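Local atomic coordinates of PATF (Prochloron didemni, PDB entry 4BG2), a protein that probably acts in patellamide (cyanobactin) biosynthesis and resembles prenyltransferases, with a closed antiparallel beta-barrel. Residues 221-226 with 243-248; 257-262 with 296-301; 252-257 with 265-270; 206-211 with 228-233. All coordinates share one frame; numbering follows the deposited sequence. Where two conformers were deposited one is given.

Interaction 1 of 4, residues 221-226 with 243-248; sequences NSIFRE and LFFYHS
I223 and F245 make the close half of this contact, in which segment 221-226, with its type I turn from I223 to E226, lies against strand 242-247. I223 CD1 stands over one face of the F245 ring, 4.0 Å from its centroid, in a CH-pi contact only 20° off the ring normal. The isoleucine reaches this spot because its ethyl branch runs out extended from CB (chi2 172°), crossing the phenylalanine at about a right angle. At the rim of the same ring, F224 CB lies 3.9 Å from F245 CE1. Cutting F245 back to an alanine is likely to leave I223 CD1 without an aromatic face and open a gap beside F224 CB. Toward the solvent the fit is looser. The exposed E226 approaches H247 obliquely, with E226 C 3.8 Å from H247 CE1. Nearby, a water donates to I223 O at 2.8 Å and is also hydrogen-bonded to H247 NE2 at 2.9 Å. I223 O additionally accepts the turn bond from E226 N. No hydrogen bond joins the two segments directly, so apolar packing on F245 supplies the buried grip, and the polar link between the segments is the water bridge from I223 O to H247 NE2.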
# COMPACT_ATOMS: atom_id res chain seq x y z
N ASN A 221 3.04 -13.38 16.76
CA ASN A 221 4.32 -13.26 17.45
C ASN A 221 5.41 -14.17 16.91
O ASN A 221 6.58 -13.79 16.92
CB ASN A 221 4.17 -13.41 18.96
CG ASN A 221 3.80 -12.09 19.62
OD1 ASN A 221 4.67 -11.24 19.84
ND2 ASN A 221 2.50 -11.88 19.85
N SER A 222 5.04 -15.34 16.39
CA SER A 222 6.04 -16.28 15.91
C SER A 222 6.61 -15.95 14.54
O SER A 222 7.66 -16.46 14.20
CB SER A 222 5.49 -17.71 15.90
OG SER A 222 4.68 -17.92 14.78
N ILE A 223 5.92 -15.10 13.76
CA ILE A 223 6.36 -14.76 12.40
C ILE A 223 6.74 -13.29 12.18
O ILE A 223 7.43 -13.00 11.22
CB ILE A 223 5.32 -15.14 11.31
CG1 ILE A 223 3.99 -14.43 11.57
CG2 ILE A 223 5.15 -16.67 11.25
CD1 ILE A 223 2.97 -14.57 10.46
N PHE A 224 6.31 -12.38 13.04
CA PHE A 224 6.38 -10.97 12.69
C PHE A 224 7.78 -10.39 12.57
O PHE A 224 7.96 -9.40 11.89
CB PHE A 224 5.48 -10.10 13.59
CG PHE A 224 6.11 -9.70 14.89
CD1 PHE A 224 6.21 -10.59 15.93
CD2 PHE A 224 6.56 -8.40 15.07
CE1 PHE A 224 6.78 -10.22 17.14
CE2 PHE A 224 7.14 -8.02 16.26
CZ PHE A 224 7.24 -8.92 17.30
N ARG A 225 8.75 -11.02 13.20
CA ARG A 225 10.16 -10.60 13.15
C ARG A 225 10.98 -11.33 12.10
O ARG A 225 12.15 -11.03 11.95
CB ARG A 225 10.82 -10.85 14.50
CG ARG A 225 10.21 -10.09 15.65
CD ARG A 225 10.69 -10.67 16.97
NE ARG A 225 10.60 -9.71 18.05
CZ ARG A 225 10.80 -9.99 19.33
NH1 ARG A 225 11.09 -11.24 19.71
NH2 ARG A 225 10.69 -9.03 20.24
N GLU A 226 10.37 -12.27 11.40
CA GLU A 226 11.05 -13.07 10.37
C GLU A 226 11.33 -12.36 9.04
O GLU A 226 12.23 -12.76 8.30
CB GLU A 226 10.25 -14.35 10.08
CG GLU A 226 10.22 -15.29 11.28
CD GLU A 226 11.61 -15.57 11.81
OE1 GLU A 226 12.45 -16.10 11.05
OE2 GLU A 226 11.86 -15.25 12.99
N LEU A 243 -2.52 -6.73 9.11
CA LEU A 243 -1.12 -6.88 9.43
C LEU A 243 -0.38 -7.10 8.16
O LEU A 243 -0.88 -7.78 7.29
CB LEU A 243 -0.87 -8.08 10.38
CG LEU A 243 -1.76 -8.18 11.62
CD1 LEU A 243 -1.37 -9.38 12.49
CD2 LEU A 243 -1.71 -6.90 12.45
N PHE A 244 0.80 -6.51 8.03
CA PHE A 244 1.59 -6.64 6.83
C PHE A 244 2.91 -7.28 7.26
O PHE A 244 3.54 -6.81 8.19
CB PHE A 244 1.91 -5.26 6.22
CG PHE A 244 0.89 -4.74 5.28
CD1 PHE A 244 -0.39 -4.40 5.72
CD2 PHE A 244 1.22 -4.46 3.94
CE1 PHE A 244 -1.33 -3.86 4.82
CE2 PHE A 244 0.30 -3.92 3.07
CZ PHE A 244 -0.99 -3.62 3.51
N PHE A 245 3.34 -8.29 6.51
CA PHE A 245 4.62 -8.95 6.74
C PHE A 245 5.47 -8.81 5.48
O PHE A 245 5.16 -9.47 4.49
CB PHE A 245 4.37 -10.42 7.07
CG PHE A 245 3.44 -10.62 8.21
CD1 PHE A 245 3.91 -10.60 9.52
CD2 PHE A 245 2.09 -10.82 8.00
CE1 PHE A 245 3.05 -10.78 10.59
CE2 PHE A 245 1.22 -10.99 9.05
CZ PHE A 245 1.70 -10.97 10.35
N TYR A 246 6.52 -7.98 5.52
CA TYR A 246 7.39 -7.70 4.37
C TYR A 246 8.61 -8.63 4.35
O TYR A 246 9.30 -8.77 5.35
CB TYR A 246 7.83 -6.22 4.34
CG TYR A 246 6.86 -5.29 3.56
CD1 TYR A 246 7.02 -5.10 2.17
CD2 TYR A 246 5.81 -4.61 4.18
CE1 TYR A 246 6.17 -4.28 1.43
CE2 TYR A 246 4.94 -3.78 3.43
CZ TYR A 246 5.13 -3.63 2.06
OH TYR A 246 4.29 -2.82 1.27
N HIS A 247 8.87 -9.24 3.20
CA HIS A 247 10.01 -10.13 3.00
C HIS A 247 10.77 -9.79 1.74
O HIS A 247 10.17 -9.49 0.70
CB HIS A 247 9.53 -11.57 2.90
CG HIS A 247 9.03 -12.13 4.18
ND1 HIS A 247 9.83 -12.85 5.04
CD2 HIS A 247 7.82 -12.04 4.77
CE1 HIS A 247 9.12 -13.20 6.10
NE2 HIS A 247 7.90 -12.72 5.96
N SER A 248 12.10 -9.85 1.82
CA SER A 248 12.94 -9.56 0.69
C SER A 248 13.37 -10.84 -0.03
O SER A 248 13.89 -10.77 -1.12
CB SER A 248 14.17 -8.75 1.12
OG SER A 248 14.93 -9.48 2.05
O HOH W 1 7.09 -12.02 8.63

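Interaction 2 of 4, residues 257-262 with 296-301; sequences FTFNSL and FCFYYD
F296, the first residue of strand segment 296-301, meets both F259 and N260 of the loop ahead of helix 261-272. Its CG is placed between the backbone N and the carbonyl carbon (chi1 62°), which swings the ring toward that loop. There F296 CZ lies 4.0 Å from F259 CD1, and the two ring planes meet obliquely at 41°. At the edge of the F296 ring, in its plane, N260 OD1 lies 3.7 Å from F296 CE1. This oxygen already has work to do: N260 is the N-cap of helix 261-272, its OD1 accepting from G263 N while its ND2 bonds to E294 OE1. A serine in place of F296 would probably leave F259 CD1 without its aromatic neighbour and open a gap beside the capping amide. One residue on, C297 turns from the loop and touches Q55 and A282 instead. F298 then returns to the contact, its CG anti to the backbone N (chi1 -164°), and brings CE2 to 3.9 Å from F259 CZ. Again the rings are inclined, with centroids 5.7 Å apart. F259 thus meets F296 through CD1 and F298 through CZ, and the three phenylalanines form a buried aromatic cluster. Strand 295-303 pairs with strand 48-57 through F296 and F298 and with strand 276-284 through C297, while helix 261-272 lies over the cluster, its I266 and C270 touching F298.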
# COMPACT_ATOMS: atom_id res chain seq x y z
N PHE A 257 3.71 -19.01 5.86
CA PHE A 257 2.33 -18.95 5.45
C PHE A 257 1.97 -20.18 4.62
O PHE A 257 2.79 -20.67 3.85
CB PHE A 257 2.11 -17.70 4.57
CG PHE A 257 2.52 -16.41 5.23
CD1 PHE A 257 1.68 -15.79 6.14
CD2 PHE A 257 3.75 -15.82 4.96
CE1 PHE A 257 2.05 -14.60 6.75
CE2 PHE A 257 4.13 -14.64 5.58
CZ PHE A 257 3.28 -14.03 6.47
N THR A 258 0.72 -20.63 4.76
CA THR A 258 0.12 -21.64 3.89
C THR A 258 -1.06 -21.00 3.19
O THR A 258 -1.92 -20.40 3.84
CB THR A 258 -0.36 -22.86 4.71
OG1 THR A 258 0.74 -23.35 5.49
CG2 THR A 258 -0.88 -23.97 3.82
N PHE A 259 -1.11 -21.12 1.87
CA PHE A 259 -2.10 -20.41 1.08
C PHE A 259 -3.17 -21.35 0.56
O PHE A 259 -2.93 -22.55 0.38
CB PHE A 259 -1.44 -19.76 -0.14
CG PHE A 259 -0.31 -18.81 0.19
CD1 PHE A 259 -0.57 -17.56 0.73
CD2 PHE A 259 1.02 -19.16 -0.07
CE1 PHE A 259 0.47 -16.68 1.01
CE2 PHE A 259 2.05 -18.28 0.21
CZ PHE A 259 1.78 -17.04 0.75
N ASN A 260 -4.35 -20.79 0.29
CA ASN A 260 -5.32 -21.47 -0.55
C ASN A 260 -4.75 -21.55 -1.97
O ASN A 260 -3.63 -21.11 -2.21
CB ASN A 260 -6.69 -20.79 -0.48
CG ASN A 260 -6.70 -19.40 -1.11
OD1 ASN A 260 -5.70 -18.94 -1.65
ND2 ASN A 260 -7.87 -18.76 -1.10
N SER A 261 -5.49 -22.12 -2.90
CA SER A 261 -4.97 -22.36 -4.24
C SER A 261 -4.57 -21.07 -4.98
O SER A 261 -3.52 -21.00 -5.63
CB SER A 261 -6.02 -23.11 -5.04
OG SER A 261 -5.68 -23.10 -6.41
N LEU A 262 -5.40 -20.05 -4.87
CA LEU A 262 -5.09 -18.76 -5.48
C LEU A 262 -3.79 -18.14 -4.95
O LEU A 262 -3.07 -17.50 -5.71
CB LEU A 262 -6.26 -17.80 -5.30
CG LEU A 262 -7.44 -17.97 -6.26
CD1 LEU A 262 -8.52 -16.96 -5.93
CD2 LEU A 262 -6.98 -17.84 -7.71
N PHE A 296 -6.83 -12.57 2.20
CA PHE A 296 -5.54 -11.90 2.35
C PHE A 296 -5.22 -11.11 1.11
O PHE A 296 -5.86 -11.27 0.08
CB PHE A 296 -4.39 -12.91 2.62
CG PHE A 296 -4.18 -13.88 1.50
CD1 PHE A 296 -4.97 -15.01 1.38
CD2 PHE A 296 -3.19 -13.66 0.55
CE1 PHE A 296 -4.79 -15.90 0.34
CE2 PHE A 296 -3.01 -14.53 -0.51
CZ PHE A 296 -3.80 -15.67 -0.60
N CYS A 297 -4.21 -10.27 1.23
CA CYS A 297 -3.65 -9.55 0.09
C CYS A 297 -2.19 -9.90 -0.07
O CYS A 297 -1.47 -9.99 0.91
CB CYS A 297 -3.74 -8.05 0.33
SG CYS A 297 -5.37 -7.42 0.02
N PHE A 298 -1.77 -10.11 -1.31
CA PHE A 298 -0.40 -10.48 -1.63
C PHE A 298 0.21 -9.35 -2.51
O PHE A 298 -0.24 -9.10 -3.61
CB PHE A 298 -0.47 -11.80 -2.38
CG PHE A 298 0.84 -12.54 -2.47
CD1 PHE A 298 2.00 -11.91 -2.89
CD2 PHE A 298 0.89 -13.90 -2.20
CE1 PHE A 298 3.20 -12.61 -3.00
CE2 PHE A 298 2.07 -14.61 -2.33
CZ PHE A 298 3.24 -13.97 -2.72
N TYR A 299 1.27 -8.74 -2.02
CA TYR A 299 1.92 -7.59 -2.65
C TYR A 299 3.28 -8.04 -3.15
O TYR A 299 3.93 -8.84 -2.49
CB TYR A 299 2.11 -6.48 -1.60
CG TYR A 299 0.85 -5.79 -1.18
CD1 TYR A 299 0.05 -6.28 -0.17
CD2 TYR A 299 0.44 -4.62 -1.84
CE1 TYR A 299 -1.13 -5.61 0.21
CE2 TYR A 299 -0.72 -3.96 -1.47
CZ TYR A 299 -1.50 -4.45 -0.47
OH TYR A 299 -2.66 -3.76 -0.16
N TYR A 300 3.71 -7.54 -4.29
CA TYR A 300 5.08 -7.66 -4.72
C TYR A 300 5.52 -6.35 -5.36
O TYR A 300 4.71 -5.66 -5.99
CB TYR A 300 5.27 -8.87 -5.66
CG TYR A 300 4.56 -8.78 -6.98
CD1 TYR A 300 3.24 -9.19 -7.11
CD2 TYR A 300 5.21 -8.31 -8.10
CE1 TYR A 300 2.60 -9.12 -8.33
CE2 TYR A 300 4.57 -8.26 -9.33
CZ TYR A 300 3.26 -8.65 -9.43
OH TYR A 300 2.63 -8.55 -10.64
N ASP A 301 6.81 -6.02 -5.20
CA ASP A 301 7.37 -4.73 -5.53
C ASP A 301 8.45 -4.91 -6.58
O ASP A 301 9.35 -5.76 -6.42
CB ASP A 301 7.96 -4.10 -4.26
CG ASP A 301 8.39 -2.64 -4.44
OD1 ASP A 301 7.96 -1.95 -5.39
OD2 ASP A 301 9.18 -2.16 -3.59

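Interaction 3 of 4, residues 252-257 with 265-270; sequences DLPKYF and KIYNFC
Y267 meets L253 and P254 with successive parts of one side chain, and it alone carries the helix 261-272 half of this contact. From CB, which points toward the short helix 253-256, the chain leaves with CG anti to the backbone N (chi1 174°), sending the ring toward that helix. The first ring atom to touch is Y267 CD1, with L253 CD1 at the ring edge 4.2 Å away; leucine and tyrosine slide past each other in opposite directions. Further out, Y267 CE1 lies 3.7 Å from P254 CD, and the other ring carbon ortho to the hydroxyl, Y267 CE2, is 3.9 Å from P254 CG. Y267 CZ comes closer still, 3.5 Å from P254 CG. At the tip, Y267 OH rests 3.4 Å from the same P254 CG, so the outer end of the phenol lies obliquely against the pyrrolidine; the tyrosine and proline side chains cross at about a right angle. L253 O accepts from both Y256 N and F257 N within the weakly bonded helix 253-256. Beneath, L253 reaches V279 of strand 276-284 and F298 of strand 295-303, and helix 261-272 covers F298 too through I266 and C270, leaving the two helices side by side on the sheet.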
# COMPACT_ATOMS: atom_id res chain seq x y z
N ASP A 252 11.20 -17.59 1.20
CA ASP A 252 10.90 -17.71 2.62
C ASP A 252 9.40 -17.71 2.94
O ASP A 252 9.04 -18.09 4.05
CB ASP A 252 11.60 -16.58 3.40
CG ASP A 252 13.10 -16.80 3.55
OD1 ASP A 252 13.59 -17.95 3.42
OD2 ASP A 252 13.80 -15.80 3.82
N LEU A 253 8.54 -17.29 2.02
CA LEU A 253 7.10 -17.20 2.35
C LEU A 253 6.48 -18.52 2.79
O LEU A 253 5.77 -18.55 3.79
CB LEU A 253 6.26 -16.58 1.22
CG LEU A 253 6.41 -15.09 0.88
CD1 LEU A 253 5.39 -14.75 -0.20
CD2 LEU A 253 6.24 -14.17 2.08
N PRO A 254 6.71 -19.62 2.04
CA PRO A 254 6.16 -20.93 2.46
C PRO A 254 6.60 -21.42 3.84
O PRO A 254 5.97 -22.32 4.41
CB PRO A 254 6.67 -21.90 1.38
CG PRO A 254 6.95 -21.04 0.20
CD PRO A 254 7.39 -19.71 0.74
N LYS A 255 7.69 -20.86 4.38
CA LYS A 255 8.10 -21.17 5.75
C LYS A 255 7.11 -20.61 6.76
O LYS A 255 6.97 -21.16 7.83
CB LYS A 255 9.50 -20.62 6.04
CG LYS A 255 10.56 -21.22 5.14
CD LYS A 255 11.97 -20.78 5.49
CE LYS A 255 12.94 -21.22 4.40
NZ LYS A 255 14.37 -21.30 4.83
N TYR A 256 6.40 -19.53 6.42
CA TYR A 256 5.58 -18.84 7.41
C TYR A 256 4.09 -18.79 7.12
O TYR A 256 3.29 -18.53 8.03
CB TYR A 256 6.10 -17.41 7.61
CG TYR A 256 7.60 -17.36 7.78
CD1 TYR A 256 8.21 -17.88 8.92
CD2 TYR A 256 8.41 -16.83 6.78
CE1 TYR A 256 9.59 -17.85 9.06
CE2 TYR A 256 9.79 -16.81 6.91
CZ TYR A 256 10.37 -17.32 8.05
OH TYR A 256 11.74 -17.29 8.18
N PHE A 257 3.71 -19.01 5.86
CA PHE A 257 2.33 -18.95 5.45
C PHE A 257 1.97 -20.18 4.62
O PHE A 257 2.79 -20.67 3.85
CB PHE A 257 2.11 -17.70 4.57
CG PHE A 257 2.52 -16.41 5.23
CD1 PHE A 257 1.68 -15.79 6.14
CD2 PHE A 257 3.75 -15.82 4.96
CE1 PHE A 257 2.05 -14.60 6.75
CE2 PHE A 257 4.13 -14.64 5.58
CZ PHE A 257 3.28 -14.03 6.47
N LYS A 265 -0.93 -19.80 -6.64
CA LYS A 265 -0.77 -19.26 -7.99
C LYS A 265 -0.01 -17.93 -7.98
O LYS A 265 0.91 -17.72 -8.78
CB LYS A 265 -2.12 -19.07 -8.66
CG LYS A 265 -2.05 -18.20 -9.91
CD LYS A 265 -3.37 -18.21 -10.66
CE LYS A 265 -3.33 -17.29 -11.86
NZ LYS A 265 -4.40 -17.69 -12.81
N ILE A 266 -0.38 -17.04 -7.06
CA ILE A 266 0.32 -15.76 -6.94
C ILE A 266 1.77 -16.01 -6.56
O ILE A 266 2.68 -15.36 -7.09
CB ILE A 266 -0.32 -14.82 -5.89
CG1 ILE A 266 -1.75 -14.46 -6.29
CG2 ILE A 266 0.50 -13.54 -5.74
CD1 ILE A 266 -2.62 -14.08 -5.11
N TYR A 267 1.99 -16.95 -5.64
CA TYR A 267 3.33 -17.26 -5.18
C TYR A 267 4.22 -17.75 -6.31
O TYR A 267 5.35 -17.30 -6.47
CB TYR A 267 3.29 -18.30 -4.07
CG TYR A 267 4.67 -18.74 -3.66
CD1 TYR A 267 5.51 -17.87 -2.98
CD2 TYR A 267 5.14 -19.99 -3.99
CE1 TYR A 267 6.78 -18.26 -2.61
CE2 TYR A 267 6.42 -20.39 -3.64
CZ TYR A 267 7.23 -19.51 -2.95
OH TYR A 267 8.49 -19.89 -2.58
N ASN A 268 3.70 -18.69 -7.08
CA ASN A 268 4.40 -19.26 -8.24
C ASN A 268 4.71 -18.21 -9.28
O ASN A 268 5.82 -18.17 -9.83
CB ASN A 268 3.53 -20.33 -8.89
CG ASN A 268 3.44 -21.59 -8.05
OD1 ASN A 268 4.28 -21.85 -7.20
ND2 ASN A 268 2.42 -22.36 -8.30
N PHE A 269 3.73 -17.36 -9.55
CA PHE A 269 3.95 -16.28 -10.49
C PHE A 269 5.12 -15.41 -10.03
O PHE A 269 6.01 -15.09 -10.81
CB PHE A 269 2.69 -15.44 -10.66
CG PHE A 269 2.94 -14.15 -11.36
CD1 PHE A 269 3.06 -14.11 -12.74
CD2 PHE A 269 3.10 -12.98 -10.64
CE1 PHE A 269 3.30 -12.92 -13.40
CE2 PHE A 269 3.35 -11.78 -11.30
CZ PHE A 269 3.44 -11.75 -12.67
N CYS A 270 5.13 -15.07 -8.74
CA CYS A 270 6.20 -14.22 -8.19
C CYS A 270 7.60 -14.81 -8.34
O CYS A 270 8.53 -14.06 -8.69
CB CYS A 270 5.95 -13.90 -6.72
SG CYS A 270 4.75 -12.59 -6.52

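Interaction 4 of 4, residues 206-211 with 228-233; sequences KHLEQY and YLFGAF
The backbones of helix 206-215 and strand 229-233 are nearest at L208 and G231, whose CA atoms are 8.3 Å apart, and no hydrogen bond crosses between the two segments. One leucine spans that distance. L208 CG stands anti to the backbone N (chi1 177°), carrying the side chain toward the strand, where both methyls meet the F230 ring. L208 CD2 does most of the touching: it lies 3.8 Å from F230 CD2, and also approaches the backbone at G231 CA, 4.4 Å away. The other branch meets the same ring, with L208 CD1 4.1 Å from F230 CE2. Leucine and phenylalanine cross at about a right angle, the methyl groups of the one coming obliquely upon the ring of the other. This is a helix laid on the outer surface of a closed antiparallel barrel of ten strands in sequential order, the architecture of the ABBA prenyltransferases, in which strand 229-233 sits between strands 186-194 and 242-247. L208 CD2 faces the main chain at G231, where a side chain would point away from the helix, while A232 CB points toward the helix beyond it. Other bonds anchor the leucine's backbone: L208 N donates to D172 OD2 of helix 163-172, and L208 O accepts from T212 OG1. On the strand side, the F230 ring packs edge-to-face with F224 and meets the F245 ring with planes at about 40°.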
# COMPACT_ATOMS: atom_id res chain seq x y z
N LYS A 206 9.40 -0.04 18.52
CA LYS A 206 9.40 -0.69 19.83
C LYS A 206 8.04 -0.66 20.49
O LYS A 206 7.69 -1.61 21.19
CB LYS A 206 10.51 -0.10 20.72
CG LYS A 206 11.89 -0.42 20.17
CD LYS A 206 12.98 -0.46 21.22
CE LYS A 206 14.32 -0.79 20.57
NZ LYS A 206 15.46 -0.52 21.49
N HIS A 207 7.24 0.39 20.27
CA HIS A 207 5.87 0.41 20.80
C HIS A 207 5.00 -0.63 20.12
O HIS A 207 4.21 -1.31 20.78
CB HIS A 207 5.23 1.78 20.70
CG HIS A 207 5.95 2.86 21.45
ND1 HIS A 207 5.97 2.92 22.82
CD2 HIS A 207 6.64 3.93 21.01
CE1 HIS A 207 6.68 3.97 23.20
NE2 HIS A 207 7.07 4.62 22.12
N LEU A 208 5.14 -0.77 18.80
CA LEU A 208 4.40 -1.78 18.05
C LEU A 208 4.85 -3.20 18.44
O LEU A 208 4.01 -4.09 18.56
CB LEU A 208 4.54 -1.57 16.53
CG LEU A 208 3.85 -2.63 15.64
CD1 LEU A 208 2.37 -2.77 15.95
CD2 LEU A 208 4.02 -2.31 14.16
N GLU A 209 6.14 -3.42 18.58
CA GLU A 209 6.68 -4.71 19.02
C GLU A 209 6.07 -5.11 20.36
O GLU A 209 5.58 -6.24 20.51
CB GLU A 209 8.20 -4.66 19.19
CG GLU A 209 8.98 -4.72 17.88
CD GLU A 209 10.47 -4.45 18.05
OE1 GLU A 209 11.00 -4.65 19.18
OE2 GLU A 209 11.10 -4.02 17.05
N GLN A 210 6.10 -4.17 21.31
CA GLN A 210 5.56 -4.42 22.65
C GLN A 210 4.07 -4.71 22.60
O GLN A 210 3.61 -5.61 23.29
CB GLN A 210 5.81 -3.26 23.63
CG GLN A 210 7.06 -3.41 24.45
CD GLN A 210 7.23 -4.78 25.10
OE1 GLN A 210 6.39 -5.23 25.90
NE2 GLN A 210 8.33 -5.46 24.77
N TYR A 211 3.35 -3.92 21.82
CA TYR A 211 1.91 -4.07 21.69
C TYR A 211 1.59 -5.45 21.11
O TYR A 211 0.70 -6.15 21.59
CB TYR A 211 1.33 -2.97 20.78
CG TYR A 211 -0.14 -3.13 20.52
CD1 TYR A 211 -1.08 -2.57 21.38
CD2 TYR A 211 -0.60 -3.89 19.45
CE1 TYR A 211 -2.44 -2.74 21.16
CE2 TYR A 211 -1.96 -4.07 19.23
CZ TYR A 211 -2.87 -3.49 20.09
OH TYR A 211 -4.21 -3.65 19.87
N TYR A 228 11.82 -8.40 7.00
CA TYR A 228 12.59 -7.20 7.33
C TYR A 228 11.72 -6.08 7.92
O TYR A 228 12.24 -5.14 8.52
CB TYR A 228 13.37 -6.70 6.11
CG TYR A 228 12.54 -6.08 5.01
CD1 TYR A 228 12.20 -4.72 5.03
CD2 TYR A 228 12.12 -6.84 3.92
CE1 TYR A 228 11.44 -4.15 4.00
CE2 TYR A 228 11.38 -6.27 2.89
CZ TYR A 228 11.05 -4.93 2.94
OH TYR A 228 10.31 -4.35 1.93
N LEU A 229 10.41 -6.19 7.77
CA LEU A 229 9.52 -5.15 8.29
C LEU A 229 8.21 -5.78 8.66
O LEU A 229 7.74 -6.69 8.00
CB LEU A 229 9.32 -4.03 7.24
CG LEU A 229 8.58 -2.72 7.62
CD1 LEU A 229 9.21 -2.00 8.79
CD2 LEU A 229 8.54 -1.77 6.42
N PHE A 230 7.60 -5.25 9.70
CA PHE A 230 6.26 -5.66 10.12
C PHE A 230 5.45 -4.39 10.27
O PHE A 230 5.95 -3.39 10.81
CB PHE A 230 6.34 -6.39 11.47
CG PHE A 230 4.99 -6.62 12.12
CD1 PHE A 230 4.08 -7.51 11.55
CD2 PHE A 230 4.65 -5.98 13.29
CE1 PHE A 230 2.84 -7.72 12.14
CE2 PHE A 230 3.43 -6.18 13.87
CZ PHE A 230 2.51 -7.06 13.30
N GLY A 231 4.22 -4.42 9.80
CA GLY A 231 3.33 -3.26 9.92
C GLY A 231 1.90 -3.68 10.20
O GLY A 231 1.51 -4.80 9.96
N ALA A 232 1.13 -2.76 10.72
CA ALA A 232 -0.26 -2.99 10.96
C ALA A 232 -1.00 -1.73 10.57
O ALA A 232 -0.58 -0.63 10.95
CB ALA A 232 -0.49 -3.31 12.43
N PHE A 233 -2.10 -1.86 9.84
CA PHE A 233 -2.94 -0.71 9.57
C PHE A 233 -4.18 -0.70 10.44
O PHE A 233 -4.98 -1.62 10.41
CB PHE A 233 -3.36 -0.66 8.10
CG PHE A 233 -2.32 -0.09 7.19
CD1 PHE A 233 -1.81 1.18 7.39
CD2 PHE A 233 -1.90 -0.79 6.07
CE1 PHE A 233 -0.88 1.71 6.51
CE2 PHE A 233 -0.97 -0.28 5.19
CZ PHE A 233 -0.45 0.97 5.42

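Overall arrangement
The four contacts fall into two close pairs. Interactions 1 and 4, with centres about 9 Å apart, are knitted together by neighbouring strands, where F244 N and G231 O at 2.7 Å probably form a hydrogen bond. Interactions 2 and 3, with centres about 7 Å apart, share F257 and helix 261-272. F257 also joins the pairs, its CZ lying 3.7 Å from F245 CD2. Interactions 3 and 4 mark the extremes, their centres about 22 Å apart and without touch. No ligand marks an active site here; in related prenyltransferases the substrates bind within the barrel, whereas these contacts mainly fasten helices and loops to its outer surface.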